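Local structure of alpha-1,3-glucanase (Paenibacillus glycanilyticus, 6K0P) at residues V296-I301 with N318-N323; N342-N347 with N373-L378; N397-L402 with T432-A437. The protein hydrolyses alpha-1,3-glucan, as a glycoside hydrolase of family 87, through a catalytic domain that also holds a calcium ion. The protein carries 1 engineered substitution. One frame throughout, in Å; residues are numbered along the deposited sequence.

Contact 1 of 3, residues V296-I301 with N318-N323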
loop_
_atom_site.group_PDB
_atom_site.type_symbol
_atom_site.label_atom_id
_atom_site.label_comp_id
_atom_site.label_asym_id
_atom_site.label_seq_id
_atom_site.Cartn_x
_atom_site.Cartn_y
_atom_site.Cartn_z
ATOM N N VAL A 296 -7.487 -19.891 -5.739
ATOM C CA VAL A 296 -6.637 -19.258 -6.747
ATOM C C VAL A 296 -5.364 -18.760 -6.075
ATOM O O VAL A 296 -5.405 -18.252 -4.949
ATOM C CB VAL A 296 -7.396 -18.106 -7.441
ATOM C CG1 VAL A 296 -6.460 -17.253 -8.304
ATOM C CG2 VAL A 296 -8.557 -18.655 -8.286
ATOM N N THR A 297 -4.228 -18.912 -6.757
ATOM C CA THR A 297 -2.941 -18.445 -6.262
ATOM C C THR A 297 -2.423 -17.369 -7.202
ATOM O O THR A 297 -2.371 -17.570 -8.423
ATOM C CB THR A 297 -1.939 -19.594 -6.178
ATOM O OG1 THR A 297 -2.401 -20.538 -5.203
ATOM C CG2 THR A 297 -0.569 -19.085 -5.764
ATOM N N VAL A 298 -2.050 -16.231 -6.628
ATOM C CA VAL A 298 -1.435 -15.121 -7.349
ATOM C C VAL A 298 -0.100 -14.882 -6.658
ATOM O O VAL A 298 -0.066 -14.483 -5.485
ATOM C CB VAL A 298 -2.314 -13.868 -7.304
ATOM C CG1 VAL A 298 -1.597 -12.681 -7.929
ATOM C CG2 VAL A 298 -3.651 -14.140 -7.994
ATOM N N GLN A 299 0.998 -15.170 -7.359
ATOM C CA GLN A 299 2.292 -15.262 -6.686
ATOM C C GLN A 299 3.400 -14.596 -7.481
ATOM O O GLN A 299 3.541 -14.835 -8.682
ATOM C CB GLN A 299 2.666 -16.726 -6.435
ATOM C CG GLN A 299 3.934 -16.881 -5.608
ATOM C CD GLN A 299 4.029 -18.240 -4.937
ATOM O OE1 GLN A 299 3.020 -18.912 -4.719
ATOM N NE2 GLN A 299 5.248 -18.649 -4.599
ATOM N N ASN A 300 4.217 -13.789 -6.797
ATOM C CA ASN A 300 5.388 -13.165 -7.428
ATOM C C ASN A 300 5.002 -12.375 -8.679
ATOM O O ASN A 300 5.642 -12.474 -9.732
ATOM C CB ASN A 300 6.473 -14.205 -7.733
ATOM C CG ASN A 300 7.791 -13.579 -8.190
ATOM O OD1 ASN A 300 8.191 -12.496 -7.722
ATOM N ND2 ASN A 300 8.474 -14.259 -9.112
ATOM N N ILE A 301 3.924 -11.604 -8.579
ATOM C CA ILE A 301 3.590 -10.652 -9.629
ATOM C C ILE A 301 3.791 -9.232 -9.115
ATOM O O ILE A 301 3.720 -8.954 -7.910
ATOM C CB ILE A 301 2.215 -10.856 -10.302
ATOM C CG1 ILE A 301 1.078 -10.398 -9.405
ATOM C CG2 ILE A 301 2.025 -12.327 -10.743
ATOM C CD1 ILE A 301 -0.232 -10.270 -10.177
ATOM N N ASN A 318 -8.063 -18.382 -1.154
ATOM C CA ASN A 318 -7.108 -17.906 -2.145
ATOM C C ASN A 318 -5.794 -17.533 -1.479
ATOM O O ASN A 318 -5.724 -17.305 -0.268
ATOM C CB ASN A 318 -7.679 -16.705 -2.902
ATOM C CG ASN A 318 -9.007 -17.022 -3.536
ATOM O OD1 ASN A 318 -9.077 -17.826 -4.469
ATOM N ND2 ASN A 318 -10.076 -16.429 -3.018
ATOM N N THR A 319 -4.743 -17.468 -2.291
ATOM C CA THR A 319 -3.401 -17.164 -1.808
ATOM C C THR A 319 -2.819 -16.062 -2.677
ATOM O O THR A 319 -2.711 -16.226 -3.896
ATOM C CB THR A 319 -2.505 -18.404 -1.850
ATOM O OG1 THR A 319 -3.035 -19.404 -0.967
ATOM C CG2 THR A 319 -1.084 -18.057 -1.415
ATOM N N PHE A 320 -2.483 -14.935 -2.053
ATOM C CA PHE A 320 -1.725 -13.860 -2.689
ATOM C C PHE A 320 -0.399 -13.803 -1.946
ATOM O O PHE A 320 -0.370 -13.459 -0.764
ATOM C CB PHE A 320 -2.471 -12.533 -2.558
ATOM C CG PHE A 320 -3.630 -12.395 -3.502
ATOM C CD1 PHE A 320 -4.831 -13.042 -3.240
ATOM C CD2 PHE A 320 -3.520 -11.634 -4.660
ATOM C CE1 PHE A 320 -5.908 -12.923 -4.113
ATOM C CE2 PHE A 320 -4.596 -11.511 -5.538
ATOM C CZ PHE A 320 -5.787 -12.156 -5.263
ATOM N N LYS A 321 0.693 -14.148 -2.628
ATOM C CA LYS A 321 1.978 -14.313 -1.965
ATOM C C LYS A 321 3.094 -13.716 -2.810
ATOM O O LYS A 321 3.100 -13.867 -4.032
ATOM C CB LYS A 321 2.252 -15.808 -1.710
ATOM C CG LYS A 321 3.561 -16.162 -1.037
ATOM C CD LYS A 321 3.689 -17.688 -0.987
ATOM C CE LYS A 321 4.924 -18.126 -0.222
ATOM N NZ LYS A 321 5.052 -19.607 -0.217
ATOM N N ASN A 322 4.029 -13.029 -2.151
ATOM C CA ASN A 322 5.273 -12.545 -2.775
ATOM C C ASN A 322 5.033 -11.495 -3.859
ATOM O O ASN A 322 5.861 -11.331 -4.758
ATOM C CB ASN A 322 6.138 -13.687 -3.327
ATOM C CG ASN A 322 6.548 -14.677 -2.263
ATOM O OD1 ASN A 322 6.544 -14.377 -1.066
ATOM N ND2 ASN A 322 6.916 -15.875 -2.700
ATOM N N ASN A 323 3.924 -10.762 -3.784
ATOM C CA ASN A 323 3.580 -9.804 -4.821
ATOM C C ASN A 323 4.063 -8.405 -4.458
ATOM O O ASN A 323 4.319 -8.089 -3.291
ATOM C CB ASN A 323 2.069 -9.777 -5.059
ATOM C CG ASN A 323 1.531 -11.132 -5.480
ATOM O OD1 ASN A 323 1.959 -11.686 -6.481
ATOM N ND2 ASN A 323 0.603 -11.681 -4.700
HETATM O O HOH W 1 7.579 -16.786 -5.439
HETATM O O HOH W 2 5.775 -20.845 -2.196
HETATM O O HOH W 3 7.608 -10.160 -6.506
#

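Contact 2 of 3, residues N342-N347 with N373-L378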
loop_
_atom_site.group_PDB
_atom_site.type_symbol
_atom_site.label_atom_id
_atom_site.label_comp_id
_atom_site.label_asym_id
_atom_site.label_seq_id
_atom_site.Cartn_x
_atom_site.Cartn_y
_atom_site.Cartn_z
ATOM N N ASN A 342 -8.548 -16.799 3.406
ATOM C CA ASN A 342 -7.543 -16.397 2.434
ATOM C C ASN A 342 -6.192 -16.214 3.105
ATOM O O ASN A 342 -6.095 -15.868 4.290
ATOM C CB ASN A 342 -7.955 -15.104 1.737
ATOM C CG ASN A 342 -9.222 -15.268 0.931
ATOM O OD1 ASN A 342 -9.210 -15.872 -0.145
ATOM N ND2 ASN A 342 -10.328 -14.757 1.451
ATOM N N VAL A 343 -5.143 -16.432 2.323
ATOM C CA VAL A 343 -3.762 -16.264 2.748
ATOM C C VAL A 343 -3.195 -15.094 1.952
ATOM O O VAL A 343 -2.946 -15.213 0.748
ATOM C CB VAL A 343 -2.961 -17.550 2.512
ATOM C CG1 VAL A 343 -1.476 -17.333 2.786
ATOM C CG2 VAL A 343 -3.518 -18.663 3.404
ATOM N N ILE A 344 -3.022 -13.954 2.617
ATOM C CA ILE A 344 -2.417 -12.767 2.018
ATOM C C ILE A 344 -1.068 -12.606 2.704
ATOM O O ILE A 344 -0.979 -12.016 3.786
ATOM C CB ILE A 344 -3.311 -11.528 2.213
ATOM C CG1 ILE A 344 -4.752 -11.828 1.780
ATOM C CG2 ILE A 344 -2.745 -10.315 1.469
ATOM C CD1 ILE A 344 -4.897 -12.270 0.354
ATOM N N ASP A 345 -0.013 -13.152 2.100
ATOM C CA ASP A 345 1.256 -13.356 2.785
ATOM C C ASP A 345 2.417 -12.784 1.987
ATOM O O ASP A 345 2.553 -13.056 0.790
ATOM C CB ASP A 345 1.503 -14.851 2.991
ATOM C CG ASP A 345 2.808 -15.127 3.688
ATOM O OD1 ASP A 345 3.081 -14.467 4.711
ATOM O OD2 ASP A 345 3.558 -16.011 3.225
ATOM N N ASN A 346 3.266 -12.010 2.655
ATOM C CA ASN A 346 4.552 -11.619 2.091
ATOM C C ASN A 346 4.391 -10.779 0.830
ATOM O O ASN A 346 5.029 -11.028 -0.192
ATOM C CB ASN A 346 5.480 -12.817 1.858
ATOM C CG ASN A 346 6.933 -12.430 1.979
ATOM O OD1 ASN A 346 7.370 -11.978 3.038
ATOM N ND2 ASN A 346 7.690 -12.576 0.892
ATOM N N ASN A 347 3.538 -9.763 0.923
ATOM C CA ASN A 347 3.305 -8.826 -0.163
ATOM C C ASN A 347 3.779 -7.441 0.251
ATOM O O ASN A 347 3.688 -7.057 1.421
ATOM C CB ASN A 347 1.825 -8.766 -0.514
ATOM C CG ASN A 347 1.279 -10.120 -0.925
ATOM O OD1 ASN A 347 1.592 -10.617 -2.001
ATOM N ND2 ASN A 347 0.464 -10.725 -0.069
ATOM N N ASN A 373 -9.195 -15.305 7.814
ATOM C CA ASN A 373 -8.180 -14.767 6.923
ATOM C C ASN A 373 -6.887 -14.510 7.681
ATOM O O ASN A 373 -6.887 -14.243 8.885
ATOM C CB ASN A 373 -8.677 -13.464 6.299
ATOM C CG ASN A 373 -9.887 -13.681 5.413
ATOM O OD1 ASN A 373 -9.767 -14.192 4.301
ATOM N ND2 ASN A 373 -11.067 -13.299 5.899
ATOM N N LYS A 374 -5.772 -14.618 6.965
ATOM C CA LYS A 374 -4.447 -14.406 7.532
ATOM C C LYS A 374 -3.718 -13.430 6.625
ATOM O O LYS A 374 -3.382 -13.769 5.483
ATOM C CB LYS A 374 -3.686 -15.726 7.671
ATOM C CG LYS A 374 -4.324 -16.671 8.701
ATOM C CD LYS A 374 -3.564 -17.982 8.795
ATOM C CE LYS A 374 -4.225 -18.930 9.788
ATOM N NZ LYS A 374 -4.303 -18.353 11.163
ATOM N N TYR A 375 -3.507 -12.215 7.126
ATOM C CA TYR A 375 -2.782 -11.151 6.431
ATOM C C TYR A 375 -1.444 -11.073 7.161
ATOM O O TYR A 375 -1.362 -10.520 8.261
ATOM C CB TYR A 375 -3.549 -9.837 6.562
ATOM C CG TYR A 375 -4.750 -9.640 5.644
ATOM C CD1 TYR A 375 -5.785 -10.575 5.569
ATOM C CD2 TYR A 375 -4.879 -8.480 4.890
ATOM C CE1 TYR A 375 -6.888 -10.367 4.739
ATOM C CE2 TYR A 375 -5.983 -8.265 4.072
ATOM C CZ TYR A 375 -6.980 -9.210 3.993
ATOM O OH TYR A 375 -8.068 -8.996 3.174
ATOM N N THR A 376 -0.398 -11.652 6.574
ATOM C CA THR A 376 0.853 -11.887 7.287
ATOM C C THR A 376 2.039 -11.377 6.484
ATOM O O THR A 376 2.051 -11.463 5.251
ATOM C CB THR A 376 1.057 -13.380 7.593
ATOM O OG1 THR A 376 1.015 -14.135 6.373
ATOM C CG2 THR A 376 -0.036 -13.896 8.533
ATOM N N ASN A 377 3.041 -10.852 7.191
ATOM C CA ASN A 377 4.296 -10.439 6.565
ATOM C C ASN A 377 4.027 -9.442 5.439
ATOM O O ASN A 377 4.422 -9.636 4.291
ATOM C CB ASN A 377 5.092 -11.655 6.066
ATOM C CG ASN A 377 5.273 -12.717 7.139
ATOM O OD1 ASN A 377 5.764 -12.428 8.228
ATOM N ND2 ASN A 377 4.868 -13.945 6.838
ATOM N N LEU A 378 3.337 -8.360 5.788
ATOM C CA LEU A 378 2.893 -7.385 4.800
ATOM C C LEU A 378 3.567 -6.044 5.043
ATOM O O LEU A 378 3.708 -5.605 6.194
ATOM C CB LEU A 378 1.377 -7.199 4.860
ATOM C CG LEU A 378 0.507 -8.436 4.620
ATOM C CD1 LEU A 378 -0.973 -8.045 4.639
ATOM C CD2 LEU A 378 0.858 -9.108 3.290
#

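Contact 3 of 3, residues N397-L402 with T432-A437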
loop_
_atom_site.group_PDB
_atom_site.type_symbol
_atom_site.label_atom_id
_atom_site.label_comp_id
_atom_site.label_asym_id
_atom_site.label_seq_id
_atom_site.Cartn_x
_atom_site.Cartn_y
_atom_site.Cartn_z
ATOM N N ASN A 397 -9.901 -13.047 12.329
ATOM C CA ASN A 397 -8.972 -12.653 11.277
ATOM C C ASN A 397 -7.681 -12.161 11.908
ATOM O O ASN A 397 -7.704 -11.470 12.935
ATOM C CB ASN A 397 -9.571 -11.560 10.409
ATOM C CG ASN A 397 -10.764 -12.046 9.625
ATOM O OD1 ASN A 397 -10.647 -12.964 8.810
ATOM N ND2 ASN A 397 -11.925 -11.448 9.867
ATOM N N LEU A 398 -6.556 -12.516 11.289
ATOM C CA LEU A 398 -5.232 -12.249 11.834
ATOM C C LEU A 398 -4.463 -11.327 10.895
ATOM O O LEU A 398 -4.434 -11.556 9.683
ATOM C CB LEU A 398 -4.465 -13.560 11.992
ATOM C CG LEU A 398 -3.008 -13.456 12.440
ATOM C CD1 LEU A 398 -2.882 -12.886 13.862
ATOM C CD2 LEU A 398 -2.364 -14.837 12.347
ATOM N N PHE A 399 -3.840 -10.292 11.464
ATOM C CA PHE A 399 -2.941 -9.386 10.759
ATOM C C PHE A 399 -1.636 -9.419 11.542
ATOM O O PHE A 399 -1.578 -8.913 12.668
ATOM C CB PHE A 399 -3.536 -7.978 10.729
ATOM C CG PHE A 399 -4.883 -7.908 10.051
ATOM C CD1 PHE A 399 -6.034 -8.298 10.711
ATOM C CD2 PHE A 399 -4.989 -7.452 8.737
ATOM C CE1 PHE A 399 -7.270 -8.244 10.083
ATOM C CE2 PHE A 399 -6.227 -7.393 8.104
ATOM C CZ PHE A 399 -7.368 -7.788 8.778
ATOM N N GLN A 400 -0.598 -10.032 10.968
ATOM C CA GLN A 400 0.586 -10.391 11.736
ATOM C C GLN A 400 1.855 -10.038 10.980
ATOM O O GLN A 400 1.969 -10.310 9.781
ATOM C CB GLN A 400 0.568 -11.889 12.027
ATOM C CG GLN A 400 1.696 -12.379 12.908
ATOM C CD GLN A 400 1.511 -13.845 13.248
ATOM O OE1 GLN A 400 1.555 -14.708 12.368
ATOM N NE2 GLN A 400 1.262 -14.131 14.519
ATOM N N ASN A 401 2.816 -9.449 11.695
ATOM C CA ASN A 401 4.108 -9.026 11.149
ATOM C C ASN A 401 3.927 -8.019 10.008
ATOM O O ASN A 401 4.176 -8.299 8.833
ATOM C CB ASN A 401 5.006 -10.199 10.745
ATOM C CG ASN A 401 6.408 -9.735 10.430
ATOM O OD1 ASN A 401 6.873 -8.760 11.010
ATOM N ND2 ASN A 401 7.082 -10.405 9.507
ATOM N N LEU A 402 3.512 -6.821 10.405
ATOM C CA LEU A 402 3.177 -5.747 9.478
ATOM C C LEU A 402 4.194 -4.624 9.583
ATOM O O LEU A 402 4.687 -4.317 10.675
ATOM C CB LEU A 402 1.807 -5.152 9.806
ATOM C CG LEU A 402 0.655 -6.118 10.050
ATOM C CD1 LEU A 402 -0.597 -5.336 10.466
ATOM C CD2 LEU A 402 0.412 -6.940 8.785
ATOM N N THR A 432 -10.278 -10.308 16.296
ATOM C CA THR A 432 -9.511 -9.732 15.205
ATOM C C THR A 432 -8.192 -9.305 15.827
ATOM O O THR A 432 -8.181 -8.520 16.782
ATOM C CB THR A 432 -10.261 -8.532 14.638
ATOM O OG1 THR A 432 -11.512 -8.975 14.090
ATOM C CG2 THR A 432 -9.433 -7.832 13.558
ATOM N N VAL A 433 -7.091 -9.856 15.325
ATOM C CA VAL A 433 -5.797 -9.761 15.989
ATOM C C VAL A 433 -4.834 -8.979 15.111
ATOM O O VAL A 433 -4.658 -9.303 13.928
ATOM C CB VAL A 433 -5.218 -11.150 16.304
ATOM C CG1 VAL A 433 -3.829 -11.016 16.944
ATOM C CG2 VAL A 433 -6.163 -11.939 17.195
ATOM N N ILE A 434 -4.217 -7.960 15.693
ATOM C CA ILE A 434 -3.060 -7.286 15.121
ATOM C C ILE A 434 -1.883 -7.687 16.004
ATOM O O ILE A 434 -1.852 -7.360 17.194
ATOM C CB ILE A 434 -3.248 -5.761 15.081
ATOM C CG1 ILE A 434 -4.257 -5.354 13.989
ATOM C CG2 ILE A 434 -1.904 -5.072 14.822
ATOM C CD1 ILE A 434 -5.712 -5.646 14.297
ATOM N N ASP A 435 -0.931 -8.431 15.452
ATOM C CA ASP A 435 0.147 -9.024 16.243
ATOM C C ASP A 435 1.478 -8.807 15.541
ATOM O O ASP A 435 1.784 -9.493 14.561
ATOM C CB ASP A 435 -0.101 -10.518 16.453
ATOM C CG ASP A 435 1.066 -11.221 17.139
ATOM O OD1 ASP A 435 1.904 -10.554 17.779
ATOM O OD2 ASP A 435 1.145 -12.458 17.022
ATOM N N GLY A 436 2.274 -7.874 16.056
ATOM C CA GLY A 436 3.573 -7.616 15.468
ATOM C C GLY A 436 3.481 -6.597 14.356
ATOM O O GLY A 436 3.197 -6.949 13.209
ATOM N N ALA A 437 3.677 -5.328 14.677
ATOM C CA ALA A 437 3.553 -4.294 13.663
ATOM C C ALA A 437 4.475 -3.139 14.006
ATOM O O ALA A 437 4.624 -2.781 15.175
ATOM C CB ALA A 437 2.106 -3.791 13.559
HETATM O O HOH W 4 -11.963 -9.136 11.385
#

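Contact 1 of 3, residues V296-I301 with N318-N323
The Phe-320 ring meets Val-298 obliquely: the valine CB lies 3.7 Å from the ring's CD2, and CG2 makes an off-centre CH-pi contact, 4.2 Å from the centroid. Tyr-310 meets the same ring from elsewhere in the coil. Both side chains are apolar and buried, so branched valine and flat ring fit together without polar atoms to satisfy. The other flat groups are amides. Asn-323 works with both ends of its amide, which its CG, anti to the carbonyl carbon (chi1 -59°), turns across to the neighbouring strand: OD1 takes the N-H of Ile-301 at 2.9 Å, in the carbonyl plane, while ND2 reaches Val-298 O at 3.0 Å from well above that carbonyl's plane. Val-298 O also accepts from Lys-321 N. At the other end of the pair, Asn-318 OD1 offers a lone pair to Val-296 N (2.9 Å). On the partly exposed face the extended chains of Gln-299 and Lys-321 run side by side; one water joins Gln-299 NE2 to Asn-322 ND2, and Asn-322 OD1 accepts from Asn-346 ND2. Strands 297-299 and 319-321 are parallel and in register; at the turn after them Asn-300 N still bonds Lys-321 O, and the buried Asn-323 amide carries the link on to Ile-301. Asparagine suits position 323, beside that corner, because one short side chain both accepts, serving Ile-301 N, and donates, giving Val-298 O its second donor.

Contact 2 of 3, residues N342-N347 with N373-L378
Asn-342 opens the pairing by giving two hydrogens to one oxygen, Asn-373 OD1: its backbone N and its ND2 each lie 3.0 Å away. The ND2 bond lies in the plane of the accepting carbonyl, whereas the backbone N approaches from above it. The two amides are nearly coplanar, 6° apart, and point the same way, like residues side by side on neighbouring coils, joined through their amides; the remaining amide oxygen of Asn-342 accepts from Asn-318 N. Ile-344 points inward and lays CG1 over one face of the Tyr-375 ring, 4.0 Å from the centroid and 14° off the normal, with CG2 against Leu-378 CD2. The CG1 methylene, apolar and slim, can lie flat against the ring face, while the tyrosine's hydroxyl is bonded to Ala-358 O. Asp-345 comes next, its OD1 receiving Thr-376 OG1 at 2.7 Å from above the carboxylate plane and Asn-377 ND2 at 2.8 Å on the syn lone pair. Thr-376 makes this possible by holding OG1 between its backbone N and carbonyl carbon (chi1 57°), turned toward the acid. Asn-346 N then bonds to Thr-376 O as the chain bends. Asn-347, whose OD1 accepts from Asn-323 N and whose ND2 donates to Phe-320 O, touches Leu-378 CD2 with that ND2 at 3.7 Å. A carboxylate oxygen held by two neutral donors is consistent with a stabilised negative charge, and it fixes the corner residue Asn-377, whose OD1 accepts from Asn-401 ND2, to the strand beside it.

Contact 3 of 3, residues N397-L402 with T432-A437
Gln-400 and Asp-435 both carry CG anti to the backbone N (chi1 -176° and 174°), which sends the two side chains out side by side from the same face until Gln-400 NE2 meets Asp-435 OD2 at 3.0 Å. The bond lies in the glutamine's amide plane but arrives from above the carboxylate plane. A long amide beside a shorter acid suits this partly exposed face, where the longer glutamine can reach across to the acid, whose other oxygen, OD1, is held by Asn-481 from the next coil. On that same face Leu-398 turns CD1 onto Val-433 CG1, 3.7 Å away. The opposite face is buried. There Phe-399 directs its ring edge at Val-433 O, with CD1 3.6 Å from it, while the methyl CG2 of Thr-432 and CD1 of Ile-434 come to the ring obliquely. Thr-432 suits the strand's start because its hydroxyl shares a water with Asn-397 ND2 while its methyl packs inward; Asn-397 also gives its amide oxygen to Asn-373 N. At the corner Leu-402 N reaches Gly-436 O at 2.8 Å. Glycine fits here: at its backbone angles a CB would press on the preceding carbonyl oxygen, and would also point toward Asn-401. Beyond the turn Ala-437 CB rests 4.0 Å from Leu-402 CB, where the small methyl packs against the leucine while the backbones stay paired. In-register parallel strands that bend together at matching corners are typical of the right-handed parallel beta-helix of the pectate-lyase-like clan, to which this domain belongs.

How the contacts relate
Following the chain from the N terminus, contact 1 closes a loop of 16 residues between 301 and 318, contact 2 one of 25 residues between 347 and 373, and contact 3 one of 29 between 402 and 432. Each closes before the next opens, so none nest or cross. Contacts 1 and 2 share a border, where strands 319-326 and 343-350 pair, and contacts 2 and 3 meet along strands 374-383 and 397-407; their centres lie about 10 Å apart in each case. Contacts 1 and 3 do not touch, their nearest atoms being about 11 Å apart. Together they tie six parallel strands, neighbours across one face of the beta-helix.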